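Arabinan endo-1,5-alpha-l-arabinosidase A (PDB 1GYH) hydrolyses the alpha-1,5-arabinofuranosyl linkages of linear plant cell-wall arabinan, releasing almost exclusively arabinotriose. Local coordinates at residues 195-200 and 265-270; 271-276 and 289-294; 110-115 and 159-164; 78-83 and 93-98. All blocks are in the same frame, centred on the assembly; numbering follows the deposited sequence. Where two conformers were deposited one is given.

Contact 1: residues 195-200 and 265-270; sequences FILRKG and AYTWDG
F195 meets A265 and Y266 with the far end of its ring. CG stands anti to the backbone N (chi1 -169°), which swings the ring across to the facing strand. There the backbone N of A265 lies over one ring face, and CE1 comes within 3.2 Å of A265 O. The same ring turns an edge toward the face of Y266 in a T-shaped pair, with centroids 5.9 Å apart and planes at 64°. Y266 OH bonds to M12 N.

L197 spreads its methyls over the same patch: CD2 rests 4.2 Å from A265 CB, while CD1 approaches A265 O at 3.8 Å. These are edge strands of two neighbouring four-stranded blades of the five-bladed propeller, 191-199 and 257-268. The short segment axes come no closer than 7.4 Å, too far for strand pairing, and the two segments meet through side chains and a water.

R198 turns its side chain away, NE bonding to G200 O and NH1 forming a salt bridge with D136. Its carbonyl faces the contact, where one water donates to both R198 O and T267 OG1, each at 2.7 Å. T267 OG1 also bonds to D272.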
loop_
_atom_site.group_PDB
_atom_site.type_symbol
_atom_site.label_atom_id
_atom_site.label_comp_id
_atom_site.label_asym_id
_atom_site.label_seq_id
_atom_site.Cartn_x
_atom_site.Cartn_y
_atom_site.Cartn_z
ATOM N N PHE A 195 -4.327 2.386 3.739
ATOM C CA PHE A 195 -4.362 3.343 2.631
ATOM C C PHE A 195 -5.477 4.333 2.919
ATOM O O PHE A 195 -6.569 3.907 3.290
ATOM C CB PHE A 195 -4.557 2.652 1.270
ATOM C CG PHE A 195 -4.335 3.596 0.109
ATOM C CD1 PHE A 195 -5.359 4.458 -0.326
ATOM C CD2 PHE A 195 -3.085 3.712 -0.470
ATOM C CE1 PHE A 195 -5.133 5.363 -1.361
ATOM C CE2 PHE A 195 -2.845 4.580 -1.500
ATOM C CZ PHE A 195 -3.876 5.420 -1.968
ATOM N N ILE A 196 -5.182 5.632 2.830
ATOM C CA ILE A 196 -6.186 6.655 3.102
ATOM C C ILE A 196 -6.618 7.432 1.839
ATOM O O ILE A 196 -5.785 7.946 1.087
ATOM C CB ILE A 196 -5.705 7.591 4.176
ATOM C CG1 ILE A 196 -5.356 6.781 5.461
ATOM C CG2 ILE A 196 -6.789 8.683 4.481
ATOM C CD1 ILE A 196 -4.590 7.509 6.516
ATOM N N LEU A 197 -7.937 7.533 1.652
ATOM C CA LEU A 197 -8.514 8.342 0.559
ATOM C C LEU A 197 -9.472 9.386 1.132
ATOM O O LEU A 197 -10.353 9.073 1.906
ATOM C CB LEU A 197 -9.246 7.464 -0.467
ATOM C CG LEU A 197 -9.923 8.196 -1.681
ATOM C CD1 LEU A 197 -8.906 8.539 -2.705
ATOM C CD2 LEU A 197 -11.048 7.322 -2.306
ATOM N N ARG A 198 -9.287 10.638 0.736
ATOM C CA ARG A 198 -10.235 11.720 1.060
ATOM C C ARG A 198 -11.379 11.653 0.092
ATOM O O ARG A 198 -11.160 11.644 -1.106
ATOM C CB ARG A 198 -9.543 13.083 0.937
ATOM C CG ARG A 198 -10.439 14.286 1.317
ATOM C CD ARG A 198 -10.924 14.297 2.750
ATOM N NE ARG A 198 -11.773 15.484 2.931
ATOM C CZ ARG A 198 -11.304 16.705 3.040
ATOM N NH1 ARG A 198 -9.989 16.908 3.092
ATOM N NH2 ARG A 198 -12.146 17.738 3.110
ATOM N N LYS A 199 -12.604 11.595 0.611
ATOM C CA LYS A 199 -13.842 11.679 -0.212
ATOM C C LYS A 199 -14.946 12.434 0.546
ATOM O O LYS A 199 -15.351 12.040 1.656
ATOM C CB LYS A 199 -14.286 10.266 -0.608
ATOM C CG LYS A 199 -15.661 10.180 -1.314
ATOM C CD LYS A 199 -15.567 10.497 -2.798
ATOM C CE LYS A 199 -16.958 10.488 -3.456
ATOM N NZ LYS A 199 -16.775 10.488 -4.958
ATOM N N GLY A 200 -15.463 13.507 -0.061
ATOM C CA GLY A 200 -16.429 14.369 0.622
ATOM C C GLY A 200 -15.893 14.924 1.931
ATOM O O GLY A 200 -14.798 15.492 1.974
ATOM N N ALA A 265 -6.303 3.353 -3.792
ATOM C CA ALA A 265 -7.600 3.948 -4.207
ATOM C C ALA A 265 -7.328 5.366 -4.700
ATOM O O ALA A 265 -6.457 6.068 -4.158
ATOM C CB ALA A 265 -8.595 3.951 -3.072
ATOM N N TYR A 266 -8.025 5.756 -5.767
ATOM C CA TYR A 266 -7.746 6.990 -6.458
ATOM C C TYR A 266 -9.004 7.598 -7.052
ATOM O O TYR A 266 -9.988 6.888 -7.347
ATOM C CB TYR A 266 -6.757 6.762 -7.608
ATOM C CG TYR A 266 -5.459 6.102 -7.139
ATOM C CD1 TYR A 266 -4.430 6.866 -6.622
ATOM C CD2 TYR A 266 -5.298 4.725 -7.203
ATOM C CE1 TYR A 266 -3.233 6.281 -6.202
ATOM C CE2 TYR A 266 -4.106 4.108 -6.777
ATOM C CZ TYR A 266 -3.076 4.897 -6.282
ATOM O OH TYR A 266 -1.887 4.333 -5.873
ATOM N N THR A 267 -8.938 8.917 -7.175
ATOM C CA THR A 267 -9.902 9.705 -7.911
ATOM C C THR A 267 -9.208 10.229 -9.161
ATOM O O THR A 267 -8.271 11.007 -9.077
ATOM C CB THR A 267 -10.434 10.837 -7.006
ATOM O OG1 THR A 267 -11.152 10.295 -5.877
ATOM C CG2 THR A 267 -11.487 11.703 -7.778
ATOM N N TRP A 268 -9.680 9.779 -10.324
ATOM C CA TRP A 268 -9.193 10.195 -11.639
ATOM C C TRP A 268 -10.368 10.759 -12.473
ATOM O O TRP A 268 -11.346 10.043 -12.722
ATOM C CB TRP A 268 -8.636 8.988 -12.391
ATOM C CG TRP A 268 -7.399 8.319 -11.720
ATOM C CD1 TRP A 268 -6.307 8.936 -11.195
ATOM C CD2 TRP A 268 -7.164 6.912 -11.577
ATOM N NE1 TRP A 268 -5.410 7.999 -10.720
ATOM C CE2 TRP A 268 -5.915 6.754 -10.944
ATOM C CE3 TRP A 268 -7.879 5.763 -11.941
ATOM C CZ2 TRP A 268 -5.374 5.503 -10.658
ATOM C CZ3 TRP A 268 -7.341 4.513 -11.648
ATOM C CH2 TRP A 268 -6.107 4.404 -11.000
ATOM N N ASP A 269 -10.261 12.023 -12.886
ATOM C CA ASP A 269 -11.254 12.631 -13.793
ATOM C C ASP A 269 -12.691 12.429 -13.288
ATOM O O ASP A 269 -13.578 12.045 -14.065
ATOM C CB ASP A 269 -11.136 12.054 -15.201
ATOM C CG ASP A 269 -9.736 12.117 -15.730
ATOM O OD1 ASP A 269 -9.053 13.165 -15.616
ATOM O OD2 ASP A 269 -9.217 11.138 -16.273
ATOM N N GLY A 270 -12.890 12.640 -11.985
ATOM C CA GLY A 270 -14.231 12.746 -11.401
ATOM C C GLY A 270 -14.886 11.419 -11.077
ATOM O O GLY A 270 -16.071 11.380 -10.744
HETATM O O HOH W 1 -10.795 11.949 -3.770
#

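Contact 2: residues 271-276 and 289-294; sequences KDYLVL and LKILNL
The beta hairpin formed by strands 271-280 and 286-296 is held by antiparallel pairing, with L274 opposite L292 and L276 opposite K290 as hydrogen-bonded pairs. Each pair exchanges two N-H...O bonds. L274 N reaches L292 O at 3.0 Å and is answered by L292 N to L274 O at 2.9 Å, both donors lying in the carbonyl plane. A fifth bond, L294 N to D272 O at 3.0 Å, comes in differently, its donor standing 46° out of the carbonyl plane.

Between these rungs, Y273 with N293 and V275 with I291 are non-hydrogen-bonded pairs. In this blade of the propeller the hairpin supplies the two middle strands, and side chains pack on both faces. On one, Y273 CD2 lies 4.1 Å from I291 CG2 and V275 CG1 lies 4.0 Å from L289 CD1, with M12 touching V275 and I291. On the other, L276 takes a chi1 of 60°, placing CG between its N and carbonyl carbon and bringing CD1 to 3.7 Å from K290 CB. L274 and L292 continue that face toward L250 and I251.

N293 lies alongside the Y273 ring, their planes 54° apart, and one water donates to both N293 OD1 and D272 O. The D272 carboxylate forms a salt bridge with K199, while K290 NZ bonds to the carbonyls of Y312 and L309.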
loop_
_atom_site.group_PDB
_atom_site.type_symbol
_atom_site.label_atom_id
_atom_site.label_comp_id
_atom_site.label_asym_id
_atom_site.label_seq_id
_atom_site.Cartn_x
_atom_site.Cartn_y
_atom_site.Cartn_z
ATOM N N LYS A 271 -14.118 10.325 -11.119
ATOM C CA LYS A 271 -14.642 9.006 -10.727
ATOM C C LYS A 271 -13.626 8.282 -9.834
ATOM O O LYS A 271 -12.437 8.583 -9.876
ATOM C CB LYS A 271 -14.900 8.162 -11.954
ATOM C CG LYS A 271 -16.088 8.632 -12.763
ATOM C CD LYS A 271 -16.088 7.986 -14.136
ATOM C CE LYS A 271 -16.392 6.471 -14.049
ATOM N NZ LYS A 271 -17.694 6.199 -13.375
ATOM N N ASP A 272 -14.090 7.308 -9.062
ATOM C CA ASP A 272 -13.219 6.686 -8.063
ATOM C C ASP A 272 -12.946 5.216 -8.380
ATOM O O ASP A 272 -13.821 4.515 -8.935
ATOM C CB ASP A 272 -13.846 6.803 -6.694
ATOM C CG ASP A 272 -14.276 8.239 -6.347
ATOM O OD1 ASP A 272 -13.527 9.226 -6.597
ATOM O OD2 ASP A 272 -15.372 8.435 -5.765
ATOM N N TYR A 273 -11.749 4.753 -7.972
ATOM C CA TYR A 273 -11.232 3.441 -8.353
ATOM C C TYR A 273 -10.503 2.783 -7.172
ATOM O O TYR A 273 -9.789 3.421 -6.414
ATOM C CB TYR A 273 -10.308 3.556 -9.567
ATOM C CG TYR A 273 -10.998 4.142 -10.830
ATOM C CD1 TYR A 273 -11.051 5.518 -11.025
ATOM C CD2 TYR A 273 -11.566 3.316 -11.810
ATOM C CE1 TYR A 273 -11.671 6.075 -12.157
ATOM C CE2 TYR A 273 -12.193 3.854 -12.962
ATOM C CZ TYR A 273 -12.217 5.236 -13.125
ATOM O OH TYR A 273 -12.772 5.819 -14.245
ATOM N N LEU A 274 -10.746 1.506 -7.014
ATOM C CA LEU A 274 -10.060 0.643 -6.045
ATOM C C LEU A 274 -9.047 -0.251 -6.839
ATOM O O LEU A 274 -9.419 -0.852 -7.843
ATOM C CB LEU A 274 -11.093 -0.247 -5.366
ATOM C CG LEU A 274 -10.533 -1.140 -4.228
ATOM C CD1 LEU A 274 -10.161 -0.361 -3.042
ATOM C CD2 LEU A 274 -11.537 -2.197 -3.833
ATOM N N VAL A 275 -7.797 -0.320 -6.376
ATOM C CA VAL A 275 -6.675 -1.017 -7.081
ATOM C C VAL A 275 -6.119 -2.057 -6.076
ATOM O O VAL A 275 -5.803 -1.713 -4.950
ATOM C CB VAL A 275 -5.583 -0.027 -7.520
ATOM C CG1 VAL A 275 -4.429 -0.696 -8.320
ATOM C CG2 VAL A 275 -6.175 1.042 -8.432
ATOM N N LEU A 276 -6.058 -3.315 -6.468
ATOM C CA LEU A 276 -5.655 -4.392 -5.541
ATOM C C LEU A 276 -5.074 -5.614 -6.269
ATOM O O LEU A 276 -5.113 -5.695 -7.506
ATOM C CB LEU A 276 -6.854 -4.827 -4.682
ATOM C CG LEU A 276 -8.132 -5.375 -5.334
ATOM C CD1 LEU A 276 -7.915 -6.785 -5.861
ATOM C CD2 LEU A 276 -9.243 -5.439 -4.331
ATOM N N LEU A 289 -3.358 -8.219 -10.980
ATOM C CA LEU A 289 -3.905 -6.870 -10.871
ATOM C C LEU A 289 -5.422 -6.848 -11.080
ATOM O O LEU A 289 -5.946 -7.461 -12.021
ATOM C CB LEU A 289 -3.278 -5.969 -11.923
ATOM C CG LEU A 289 -3.847 -4.529 -11.941
ATOM C CD1 LEU A 289 -3.484 -3.793 -10.680
ATOM C CD2 LEU A 289 -3.328 -3.816 -13.129
ATOM N N LYS A 290 -6.114 -6.105 -10.219
ATOM C CA LYS A 290 -7.548 -5.845 -10.406
ATOM C C LYS A 290 -7.832 -4.351 -10.104
ATOM O O LYS A 290 -7.350 -3.811 -9.113
ATOM C CB LYS A 290 -8.431 -6.777 -9.575
ATOM C CG LYS A 290 -8.413 -8.206 -9.936
ATOM C CD LYS A 290 -8.911 -8.560 -11.351
ATOM C CE LYS A 290 -8.507 -9.966 -11.757
ATOM N NZ LYS A 290 -9.036 -10.428 -13.084
ATOM N N ILE A 291 -8.540 -3.689 -11.022
ATOM C CA ILE A 291 -9.043 -2.316 -10.840
ATOM C C ILE A 291 -10.583 -2.395 -10.904
ATOM O O ILE A 291 -11.144 -2.960 -11.857
ATOM C CB ILE A 291 -8.526 -1.385 -11.956
ATOM C CG1 ILE A 291 -7.000 -1.401 -12.000
ATOM C CG2 ILE A 291 -9.085 0.050 -11.753
ATOM C CD1 ILE A 291 -6.379 -0.541 -13.026
ATOM N N LEU A 292 -11.241 -1.914 -9.853
ATOM C CA LEU A 292 -12.694 -1.967 -9.701
ATOM C C LEU A 292 -13.249 -0.557 -9.568
ATOM O O LEU A 292 -12.576 0.333 -9.016
ATOM C CB LEU A 292 -13.117 -2.739 -8.450
ATOM C CG LEU A 292 -12.765 -4.251 -8.391
ATOM C CD1 LEU A 292 -11.406 -4.364 -7.930
ATOM C CD2 LEU A 292 -13.681 -5.001 -7.393
ATOM N N ASN A 293 -14.467 -0.351 -10.074
ATOM C CA ASN A 293 -15.154 0.945 -9.884
ATOM C C ASN A 293 -15.634 1.061 -8.448
ATOM O O ASN A 293 -16.258 0.159 -7.904
ATOM C CB ASN A 293 -16.311 1.110 -10.900
ATOM C CG ASN A 293 -15.824 1.073 -12.344
ATOM O OD1 ASN A 293 -15.117 1.990 -12.798
ATOM N ND2 ASN A 293 -16.166 -0.020 -13.077
ATOM N N LEU A 294 -15.296 2.173 -7.814
ATOM C CA LEU A 294 -15.600 2.420 -6.428
ATOM C C LEU A 294 -16.851 3.316 -6.355
ATOM O O LEU A 294 -16.811 4.491 -6.785
ATOM C CB LEU A 294 -14.396 3.091 -5.751
ATOM C CG LEU A 294 -14.323 3.232 -4.223
ATOM C CD1 LEU A 294 -14.562 1.931 -3.493
ATOM C CD2 LEU A 294 -12.914 3.809 -3.871
HETATM O O HOH W 2 -15.346 4.334 -11.391
HETATM O O HOH W 3 -17.029 6.627 -8.530
#

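Contact 3: residues 110-115 and 159-164; sequences EDKGIV and DLTRPA
R162 reaches the carbonyls of K112 and I114 through unusual torsions, a chi1 of -99° and a chi2 of 107°, each well off a staggered value. They bend the chain at chi2 and carry the guanidinium across to the backbone of residues 112-114. NH1 donates to K112 O at 3.1 Å, and NH2 gives the same oxygen a second, weak bond at 3.2 Å. That oxygen sits at the guanidinium edge, whereas I114 O lies 3.1 Å above the plane and over its centre, too poorly angled to NH1 for a hydrogen bond. NH1 also binds T161 O at 3.0 Å, with an N-H...O angle of 161°. Three carbonyl oxygens thus surround one cationic group, an environment that would be expected to stabilise its charge, and the bonds at K112 O and T161 O restrict its rotation.

The contact bridges two propeller blades: 110-118 is an outermost strand of its sheet, and 159-164 belongs to the loop joining strands 151-155 and 169-173 of the following one. N157 OD1 accepts from the backbone N of both T161 and R162, fixing this loop from within.

Apolar and weak polar contacts fill in beside the arginine. V115 sets CG2 3.4 Å from T161 O, and its CA directs a C-H at the same oxygen at 3.5 Å. K112 CB meets T161 CG2 at 4.1 Å. At the far end P163 CD approaches V115 O to 3.2 Å, and both P163 and V115 also lean on F154 of strand 151-155.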
loop_
_atom_site.group_PDB
_atom_site.type_symbol
_atom_site.label_atom_id
_atom_site.label_comp_id
_atom_site.label_asym_id
_atom_site.label_seq_id
_atom_site.Cartn_x
_atom_site.Cartn_y
_atom_site.Cartn_z
ATOM N N GLU A 110 16.768 8.745 -7.642
ATOM C CA GLU A 110 17.776 9.150 -6.683
ATOM C C GLU A 110 17.321 8.820 -5.276
ATOM O O GLU A 110 16.372 9.399 -4.749
ATOM C CB GLU A 110 18.099 10.649 -6.838
ATOM C CG GLU A 110 18.415 11.026 -8.283
ATOM C CD GLU A 110 19.002 12.410 -8.464
ATOM O OE1 GLU A 110 19.106 13.182 -7.483
ATOM O OE2 GLU A 110 19.372 12.715 -9.607
ATOM N N ASP A 111 18.019 7.888 -4.637
ATOM C CA ASP A 111 17.609 7.418 -3.305
ATOM C C ASP A 111 17.948 8.481 -2.273
ATOM O O ASP A 111 19.015 9.064 -2.311
ATOM C CB ASP A 111 18.334 6.112 -2.942
ATOM C CG ASP A 111 17.776 5.455 -1.703
ATOM O OD1 ASP A 111 16.550 5.579 -1.425
ATOM O OD2 ASP A 111 18.491 4.769 -0.952
ATOM N N LYS A 112 17.033 8.690 -1.347
ATOM C CA LYS A 112 17.170 9.645 -0.275
ATOM C C LYS A 112 17.321 8.949 1.093
ATOM O O LYS A 112 17.461 9.616 2.127
ATOM C CB LYS A 112 15.941 10.584 -0.297
ATOM C CG LYS A 112 15.703 11.279 -1.672
ATOM C CD LYS A 112 16.861 12.134 -2.092
ATOM C CE LYS A 112 16.639 12.779 -3.449
ATOM N NZ LYS A 112 17.724 13.711 -3.814
ATOM N N GLY A 113 17.300 7.601 1.100
ATOM C CA GLY A 113 17.548 6.827 2.318
ATOM C C GLY A 113 16.322 6.528 3.192
ATOM O O GLY A 113 15.156 6.538 2.746
ATOM N N ILE A 114 16.597 6.249 4.462
ATOM C CA ILE A 114 15.631 5.732 5.377
ATOM C C ILE A 114 14.766 6.832 5.983
ATOM O O ILE A 114 15.273 7.751 6.623
ATOM C CB ILE A 114 16.333 4.937 6.514
ATOM C CG1 ILE A 114 17.054 3.698 5.910
ATOM C CG2 ILE A 114 15.335 4.582 7.580
ATOM C CD1 ILE A 114 17.983 3.027 6.923
ATOM N N VAL A 115 13.461 6.690 5.783
ATOM C CA VAL A 115 12.451 7.566 6.382
ATOM C C VAL A 115 12.189 7.139 7.822
ATOM O O VAL A 115 12.233 7.938 8.739
ATOM C CB VAL A 115 11.127 7.522 5.589
ATOM C CG1 VAL A 115 10.087 8.456 6.201
ATOM C CG2 VAL A 115 11.339 7.872 4.073
ATOM N N ASP A 159 10.647 18.225 3.164
ATOM C CA ASP A 159 11.058 17.552 1.897
ATOM C C ASP A 159 10.474 16.175 1.700
ATOM O O ASP A 159 10.839 15.512 0.725
ATOM C CB ASP A 159 12.586 17.366 1.623
ATOM C CG ASP A 159 13.454 18.422 2.286
ATOM O OD1 ASP A 159 13.405 19.519 1.718
ATOM O OD2 ASP A 159 14.213 18.319 3.289
ATOM N N LEU A 160 9.615 15.750 2.616
ATOM C CA LEU A 160 8.968 14.429 2.599
ATOM C C LEU A 160 9.942 13.220 2.697
ATOM O O LEU A 160 9.596 12.094 2.275
ATOM C CB LEU A 160 8.052 14.253 1.392
ATOM C CG LEU A 160 7.130 15.420 1.029
ATOM C CD1 LEU A 160 6.271 15.044 -0.150
ATOM C CD2 LEU A 160 6.272 15.842 2.148
ATOM N N THR A 161 11.110 13.425 3.297
ATOM C CA THR A 161 12.086 12.313 3.422
ATOM C C THR A 161 12.299 11.761 4.834
ATOM O O THR A 161 12.923 10.714 4.971
ATOM C CB THR A 161 13.456 12.718 2.831
ATOM O OG1 THR A 161 14.002 13.801 3.584
ATOM C CG2 THR A 161 13.310 13.248 1.389
ATOM N N ARG A 162 11.830 12.478 5.858
ATOM C CA ARG A 162 11.966 12.048 7.242
ATOM C C ARG A 162 10.781 12.552 8.080
ATOM O O ARG A 162 10.086 13.493 7.662
ATOM C CB ARG A 162 13.279 12.590 7.866
ATOM C CG ARG A 162 14.478 11.512 7.871
ATOM C CD ARG A 162 15.434 11.881 6.902
ATOM N NE ARG A 162 16.637 11.076 6.639
ATOM C CZ ARG A 162 16.845 10.372 5.526
ATOM N NH1 ARG A 162 15.844 10.166 4.659
ATOM N NH2 ARG A 162 18.046 9.820 5.287
ATOM N N PRO A 163 10.585 11.989 9.277
ATOM C CA PRO A 163 9.577 12.544 10.211
ATOM C C PRO A 163 9.846 14.026 10.502
ATOM O O PRO A 163 11.019 14.410 10.653
ATOM C CB PRO A 163 9.756 11.702 11.480
ATOM C CG PRO A 163 10.397 10.384 10.967
ATOM C CD PRO A 163 11.289 10.817 9.846
ATOM N N ALA A 164 8.793 14.857 10.522
ATOM C CA ALA A 164 8.921 16.238 10.970
ATOM C C ALA A 164 9.430 16.223 12.406
ATOM O O ALA A 164 9.128 15.290 13.136
ATOM C CB ALA A 164 7.560 16.967 10.894
#

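Contact 4: residues 78-83 and 93-98; sequences LYYSVS and GVTVNK
Y79 and V94 lie side by side on one face of the sheet, and the valine methyl CG2 sits over the face of the tyrosine ring. It stands 3.5 Å from the Y79 centroid and 13° off the normal, a nearly centred CH-pi contact.

On the opposite face, the Y80 chi1 of 60° turns the ring toward the neighbouring strand, so that it lies over the backbone of G93. G93 CA is 3.9 Å from the Y80 centroid and 22° off the normal, while T95 N sits at the ring edge, in its plane. With no side chain on G93, the ring can rest directly on the main chain. L78 and T95 run alongside each other, L78 CB to T95 CG2 being 4.1 Å.

Between the two faces antiparallel bonds join the backbones: L78 N to T95 O and G93 N to Y80 O, each 2.9 Å, are returned by T95 N and Y80 N. The strands form a hairpin within one propeller blade. Both hydroxyls find partners outside it, Y79 OH at L160 O and Y80 OH at D111 OD1, so each buried ring combines CH-pi packing over a face with a polar tether that should restrict its movement.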
loop_
_atom_site.group_PDB
_atom_site.type_symbol
_atom_site.label_atom_id
_atom_site.label_comp_id
_atom_site.label_asym_id
_atom_site.label_seq_id
_atom_site.Cartn_x
_atom_site.Cartn_y
_atom_site.Cartn_z
ATOM N N LEU A 78 8.722 7.845 -4.597
ATOM C CA LEU A 78 8.427 6.431 -4.549
ATOM C C LEU A 78 8.966 5.893 -3.217
ATOM O O LEU A 78 10.171 5.753 -3.044
ATOM C CB LEU A 78 9.089 5.734 -5.734
ATOM C CG LEU A 78 9.030 4.196 -5.737
ATOM C CD1 LEU A 78 7.536 3.768 -5.749
ATOM C CD2 LEU A 78 9.772 3.541 -6.906
ATOM N N TYR A 79 8.056 5.617 -2.300
ATOM C CA TYR A 79 8.344 4.987 -1.015
ATOM C C TYR A 79 8.358 3.470 -1.191
ATOM O O TYR A 79 7.649 2.950 -2.025
ATOM C CB TYR A 79 7.320 5.414 0.042
ATOM C CG TYR A 79 7.338 6.909 0.236
ATOM C CD1 TYR A 79 6.626 7.764 -0.643
ATOM C CD2 TYR A 79 8.102 7.489 1.243
ATOM C CE1 TYR A 79 6.680 9.147 -0.474
ATOM C CE2 TYR A 79 8.170 8.865 1.399
ATOM C CZ TYR A 79 7.440 9.683 0.562
ATOM O OH TYR A 79 7.533 11.028 0.728
ATOM N N TYR A 80 9.198 2.771 -0.411
ATOM C CA TYR A 80 9.428 1.339 -0.609
ATOM C C TYR A 80 9.899 0.758 0.734
ATOM O O TYR A 80 10.397 1.503 1.591
ATOM C CB TYR A 80 10.476 1.082 -1.738
ATOM C CG TYR A 80 11.852 1.692 -1.458
ATOM C CD1 TYR A 80 12.779 1.007 -0.670
ATOM C CD2 TYR A 80 12.188 2.991 -1.899
ATOM C CE1 TYR A 80 14.011 1.549 -0.361
ATOM C CE2 TYR A 80 13.418 3.571 -1.591
ATOM C CZ TYR A 80 14.346 2.832 -0.811
ATOM O OH TYR A 80 15.584 3.333 -0.473
ATOM N N SER A 81 9.726 -0.562 0.899
ATOM C CA SER A 81 10.009 -1.264 2.164
ATOM C C SER A 81 11.143 -2.291 1.959
ATOM O O SER A 81 11.145 -3.044 0.990
ATOM C CB SER A 81 8.751 -1.983 2.694
ATOM O OG SER A 81 7.579 -1.168 2.578
ATOM N N VAL A 82 12.107 -2.264 2.865
ATOM C CA VAL A 82 13.155 -3.311 3.019
ATOM C C VAL A 82 12.812 -4.102 4.290
ATOM O O VAL A 82 12.635 -3.544 5.366
ATOM C CB VAL A 82 14.524 -2.649 3.152
ATOM C CG1 VAL A 82 15.576 -3.657 3.638
ATOM C CG2 VAL A 82 14.966 -2.016 1.836
ATOM N N SER A 83 12.706 -5.418 4.182
ATOM C CA SER A 83 12.292 -6.216 5.321
ATOM C C SER A 83 12.814 -7.649 5.269
ATOM O O SER A 83 13.691 -7.978 4.464
ATOM C CB SER A 83 10.761 -6.215 5.393
ATOM O OG SER A 83 10.281 -6.655 6.659
ATOM N N GLY A 93 12.147 3.396 2.879
ATOM C CA GLY A 93 12.960 4.345 2.171
ATOM C C GLY A 93 12.152 5.179 1.167
ATOM O O GLY A 93 10.993 4.888 0.906
ATOM N N VAL A 94 12.784 6.189 0.608
ATOM C CA VAL A 94 12.182 6.922 -0.511
ATOM C C VAL A 94 13.202 7.311 -1.567
ATOM O O VAL A 94 14.295 7.786 -1.246
ATOM C CB VAL A 94 11.360 8.150 0.004
ATOM C CG1 VAL A 94 12.216 9.169 0.657
ATOM C CG2 VAL A 94 10.533 8.771 -1.143
ATOM N N THR A 95 12.847 7.060 -2.828
ATOM C CA THR A 95 13.624 7.486 -3.970
ATOM C C THR A 95 12.774 8.383 -4.898
ATOM O O THR A 95 11.587 8.176 -5.049
ATOM C CB THR A 95 14.245 6.238 -4.695
ATOM O OG1 THR A 95 15.056 6.629 -5.813
ATOM C CG2 THR A 95 13.178 5.300 -5.247
ATOM N N VAL A 96 13.416 9.368 -5.498
ATOM C CA VAL A 96 12.757 10.473 -6.209
ATOM C C VAL A 96 13.244 10.584 -7.632
ATOM O O VAL A 96 14.422 10.388 -7.902
ATOM C CB VAL A 96 13.008 11.781 -5.466
ATOM C CG1 VAL A 96 12.159 12.927 -6.047
ATOM C CG2 VAL A 96 12.652 11.603 -4.011
ATOM N N ASN A 97 12.324 10.892 -8.542
ATOM C CA ASN A 97 12.618 11.088 -9.957
ATOM C C ASN A 97 11.866 12.357 -10.452
ATOM O O ASN A 97 10.785 12.697 -9.928
ATOM C CB ASN A 97 12.127 9.869 -10.732
ATOM C CG ASN A 97 12.862 9.660 -12.053
ATOM O OD1 ASN A 97 13.293 10.610 -12.711
ATOM N ND2 ASN A 97 12.987 8.402 -12.457
ATOM N N LYS A 98 12.427 13.007 -11.457
ATOM C CA LYS A 98 11.767 14.112 -12.173
ATOM C C LYS A 98 10.673 13.665 -13.141
ATOM O O LYS A 98 9.790 14.453 -13.478
ATOM C CB LYS A 98 12.785 14.914 -12.988
ATOM C CG LYS A 98 13.932 15.595 -12.214
ATOM C CD LYS A 98 15.062 15.985 -13.190
ATOM C CE LYS A 98 16.308 16.653 -12.594
ATOM N NZ LYS A 98 17.404 16.997 -13.673
#

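Contacts 1, 2 and 4 are buried, whereas contact 3 is a surface contact. Contacts 2 and 4 are each a hairpin inside one blade, built on paired backbone bonds. Contacts 1 and 3 join neighbouring blades without strand pairing, contact 1 by aromatic and aliphatic packing with a bridging water, contact 3 by an arginine among carbonyls. The four fall into two groups. Contacts 1 and 2 both reach the sheet of 257-268 and 271-280 and meet at D272, which receives K199 and T267. Contacts 3 and 4 both reach that of 90-97 and 110-118 and meet through the tyrosine hydroxyls of 78-83. Contacts 2 and 3, centres about 29 Å apart, lie on opposite sides of the chain's centre.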